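Local coordinates for SMI1/KNR4 family protein (Pseudomonas syringae pv. tomato, PDB 2PAG) that is of unknown function but binds calcium and belongs to the SMI1/KNR4 family of the SUKH clan, at residues Asp25-Ile30 and Val41-Leu46. Sequence-based numbering, arbitrary orientation.
Sequences DQLVEI and VFKEFL
L27 meets residues 41-46 through one methyl group, CD2, placed where the side chains of K43 and L46 diverge, and so illustrates how a leucine methyl can make the contact between segments of successive helices. Its CB points toward the other helix, and the chain continues to CG, which stands beside the backbone N (chi1 -83°) and about 4.5 Å from K43 CG. At this branch the two methyls part. CD1 stays 4.9 Å from L46 CB, while CD2 carries the contact. CD2 lies 4.1 Å from L46 CB, an apolar touch, and 4.0 Å from K43 CD; its approach to K43 CG is too short to be trusted. L27 CD2 also lies 3.6 Å from K43 O, so the methyl probably borders the backbone as well. K43 offers its aliphatic stem: CG is anti to the backbone N (chi1 -172°), and beyond CD the bend at chi3 (57°) carries CE and NZ away from the leucine methyl. The burial is modest, 132 Å² over both segments, of which L27 contributes more than half. One turn along, I30 packs on L71 and P72 of helix 71-81, whereas F42 and F45 rest on I90 of strand 88-93 and on V124. Helix 40-49 thus lies between helix 24-34 and the antiparallel sheet, an example of helix-on-helix packing between sequence neighbours in the alpha+beta fold of this SMI1/KNR4 family protein.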
ATOM      1  N   ASP A  25     -14.202   9.429   0.454  1.00 21.28           N
ATOM      2  CA  ASP A  25     -14.228  10.218   1.685  1.00 22.15           C
ATOM      3  C   ASP A  25     -13.282   9.648   2.736  1.00 20.81           C
ATOM      4  O   ASP A  25     -12.622  10.397   3.461  1.00 20.94           O
ATOM      5  CB  ASP A  25     -15.644  10.278   2.266  1.00 24.38           C
ATOM      6  CG  ASP A  25     -16.604  11.049   1.386  1.00 27.27           C
ATOM      7  OD1 ASP A  25     -16.340  12.238   1.112  1.00 28.51           O
ATOM      8  OD2 ASP A  25     -17.626  10.462   0.968  1.00 31.49           O
ATOM      9  N   GLN A  26     -13.224   8.323   2.827  1.00 20.47           N
ATOM     10  CA  GLN A  26     -12.345   7.680   3.792  1.00 19.53           C
ATOM     11  C   GLN A  26     -10.889   7.975   3.456  1.00 19.09           C
ATOM     12  O   GLN A  26     -10.076   8.192   4.353  1.00 19.95           O
ATOM     13  CB  GLN A  26     -12.605   6.167   3.830  1.00 20.46           C
ATOM     14  CG  GLN A  26     -13.862   5.793   4.614  1.00 21.48           C
ATOM     15  CD  GLN A  26     -14.213   4.317   4.529  1.00 22.68           C
ATOM     16  OE1 GLN A  26     -14.513   3.798   3.453  1.00 23.87           O
ATOM     17  NE2 GLN A  26     -14.187   3.632   5.670  1.00 24.28           N
ATOM     18  N   LEU A  27     -10.551   7.991   2.169  1.00 18.83           N
ATOM     19  CA  LEU A  27      -9.177   8.290   1.784  1.00 18.36           C
ATOM     20  C   LEU A  27      -8.829   9.736   2.116  1.00 19.49           C
ATOM     21  O   LEU A  27      -7.714  10.026   2.549  1.00 18.89           O
ATOM     22  CB  LEU A  27      -8.948   8.018   0.298  1.00 21.53           C
ATOM     23  CG  LEU A  27      -8.656   6.548  -0.021  1.00 23.78           C
ATOM     24  CD1 LEU A  27      -9.864   5.692   0.290  1.00 27.30           C
ATOM     25  CD2 LEU A  27      -8.277   6.415  -1.481  1.00 25.80           C
ATOM     26  N   VAL A  28      -9.777  10.647   1.916  1.00 18.31           N
ATOM     27  CA  VAL A  28      -9.516  12.045   2.241  1.00 17.64           C
ATOM     28  C   VAL A  28      -9.212  12.151   3.735  1.00 18.46           C
ATOM     29  O   VAL A  28      -8.295  12.868   4.132  1.00 18.66           O
ATOM     30  CB  VAL A  28     -10.716  12.957   1.884  1.00 19.22           C
ATOM     31  CG1 VAL A  28     -10.516  14.348   2.481  1.00 20.14           C
ATOM     32  CG2 VAL A  28     -10.846  13.066   0.372  1.00 18.04           C
ATOM     33  N   GLU A  29      -9.964  11.425   4.562  1.00 17.71           N
ATOM     34  CA  GLU A  29      -9.735  11.452   6.011  1.00 19.01           C
ATOM     35  C   GLU A  29      -8.310  11.028   6.357  1.00 18.41           C
ATOM     36  O   GLU A  29      -7.650  11.655   7.190  1.00 17.05           O
ATOM     37  CB  GLU A  29     -10.706  10.523   6.748  1.00 24.46           C
ATOM     38  CG  GLU A  29     -12.156  10.971   6.751  1.00 30.76           C
ATOM     39  CD  GLU A  29     -13.005  10.154   7.715  1.00 34.56           C
ATOM     40  OE1 GLU A  29     -13.008   8.908   7.604  1.00 36.05           O
ATOM     41  OE2 GLU A  29     -13.671  10.759   8.583  1.00 37.28           O
ATOM     42  N   ILE A  30      -7.842   9.956   5.725  1.00 16.43           N
ATOM     43  CA  ILE A  30      -6.490   9.464   5.971  1.00 15.43           C
ATOM     44  C   ILE A  30      -5.449  10.504   5.550  1.00 15.54           C
ATOM     45  O   ILE A  30      -4.485  10.759   6.274  1.00 14.53           O
ATOM     46  CB  ILE A  30      -6.221   8.158   5.197  1.00 16.11           C
ATOM     47  CG1 ILE A  30      -7.163   7.058   5.687  1.00 17.88           C
ATOM     48  CG2 ILE A  30      -4.762   7.745   5.354  1.00 16.35           C
ATOM     49  CD1 ILE A  30      -6.952   6.648   7.135  1.00 16.87           C
ATOM     50  N   VAL A  41      -2.367   7.340  -8.493  1.00 13.50           N
ATOM     51  CA  VAL A  41      -2.412   5.907  -8.765  1.00 12.49           C
ATOM     52  C   VAL A  41      -2.448   5.085  -7.482  1.00 13.52           C
ATOM     53  O   VAL A  41      -3.129   4.069  -7.420  1.00 11.56           O
ATOM     54  CB  VAL A  41      -1.250   5.462  -9.679  1.00 13.95           C
ATOM     55  CG1 VAL A  41      -1.326   3.968  -9.940  1.00 13.41           C
ATOM     56  CG2 VAL A  41      -1.337   6.199 -11.009  1.00 15.15           C
ATOM     57  N   PHE A  42      -1.727   5.529  -6.455  1.00 12.81           N
ATOM     58  CA  PHE A  42      -1.738   4.848  -5.162  1.00 11.76           C
ATOM     59  C   PHE A  42      -3.175   4.918  -4.606  1.00 11.93           C
ATOM     60  O   PHE A  42      -3.699   3.936  -4.081  1.00 11.96           O
ATOM     61  CB  PHE A  42      -0.742   5.550  -4.225  1.00 12.72           C
ATOM     62  CG  PHE A  42      -0.489   4.837  -2.919  1.00 14.66           C
ATOM     63  CD1 PHE A  42      -1.148   3.660  -2.585  1.00 16.12           C
ATOM     64  CD2 PHE A  42       0.429   5.369  -2.018  1.00 15.54           C
ATOM     65  CE1 PHE A  42      -0.894   3.023  -1.363  1.00 15.93           C
ATOM     66  CE2 PHE A  42       0.690   4.749  -0.805  1.00 14.75           C
ATOM     67  CZ  PHE A  42       0.027   3.570  -0.474  1.00 15.79           C
ATOM     68  N   LYS A  43      -3.814   6.078  -4.742  1.00 12.99           N
ATOM     69  CA  LYS A  43      -5.183   6.246  -4.266  1.00 13.35           C
ATOM     70  C   LYS A  43      -6.107   5.296  -5.028  1.00 13.22           C
ATOM     71  O   LYS A  43      -7.032   4.721  -4.459  1.00 12.59           O
ATOM     72  CB  LYS A  43      -5.621   7.693  -4.474  1.00 16.61           C
ATOM     73  CG  LYS A  43      -6.946   8.050  -3.847  1.00 23.63           C
ATOM     74  CD  LYS A  43      -7.050   9.555  -3.630  1.00 25.53           C
ATOM     75  CE  LYS A  43      -6.862  10.329  -4.931  1.00 30.44           C
ATOM     76  NZ  LYS A  43      -6.939  11.803  -4.716  1.00 31.33           N
ATOM     77  N   GLU A  44      -5.848   5.144  -6.322  1.00 12.59           N
ATOM     78  CA  GLU A  44      -6.634   4.255  -7.170  1.00 12.91           C
ATOM     79  C   GLU A  44      -6.491   2.819  -6.670  1.00 12.84           C
ATOM     80  O   GLU A  44      -7.463   2.072  -6.603  1.00 12.07           O
ATOM     81  CB  GLU A  44      -6.148   4.376  -8.613  1.00 10.90           C
ATOM     82  CG  GLU A  44      -6.910   3.547  -9.615  1.00 14.13           C
ATOM     83  CD  GLU A  44      -6.441   3.833 -11.017  1.00 17.47           C
ATOM     84  OE1 GLU A  44      -5.241   3.620 -11.286  1.00 17.93           O
ATOM     85  OE2 GLU A  44      -7.269   4.281 -11.841  1.00 19.65           O
ATOM     86  N   PHE A  45      -5.268   2.445  -6.309  1.00 12.19           N
ATOM     87  CA  PHE A  45      -4.992   1.117  -5.782  1.00 11.18           C
ATOM     88  C   PHE A  45      -5.820   0.911  -4.502  1.00 10.69           C
ATOM     89  O   PHE A  45      -6.524  -0.090  -4.344  1.00  9.92           O
ATOM     90  CB  PHE A  45      -3.492   1.022  -5.480  1.00 10.77           C
ATOM     91  CG  PHE A  45      -3.091  -0.193  -4.698  1.00 12.84           C
ATOM     92  CD1 PHE A  45      -2.680  -1.354  -5.352  1.00 11.85           C
ATOM     93  CD2 PHE A  45      -3.071  -0.161  -3.307  1.00 12.67           C
ATOM     94  CE1 PHE A  45      -2.248  -2.464  -4.630  1.00 14.28           C
ATOM     95  CE2 PHE A  45      -2.637  -1.272  -2.569  1.00 11.89           C
ATOM     96  CZ  PHE A  45      -2.226  -2.424  -3.236  1.00 12.37           C
ATOM     97  N   LEU A  46      -5.748   1.868  -3.589  1.00 10.25           N
ATOM     98  CA  LEU A  46      -6.502   1.748  -2.348  1.00 11.60           C
ATOM     99  C   LEU A  46      -8.014   1.650  -2.575  1.00 12.62           C
ATOM    100  O   LEU A  46      -8.711   0.905  -1.880  1.00 12.86           O
ATOM    101  CB  LEU A  46      -6.192   2.935  -1.438  1.00 13.45           C
ATOM    102  CG  LEU A  46      -4.750   3.001  -0.924  1.00 12.16           C
ATOM    103  CD1 LEU A  46      -4.544   4.294  -0.155  1.00 16.17           C
ATOM    104  CD2 LEU A  46      -4.458   1.794  -0.034  1.00 15.07           C
TER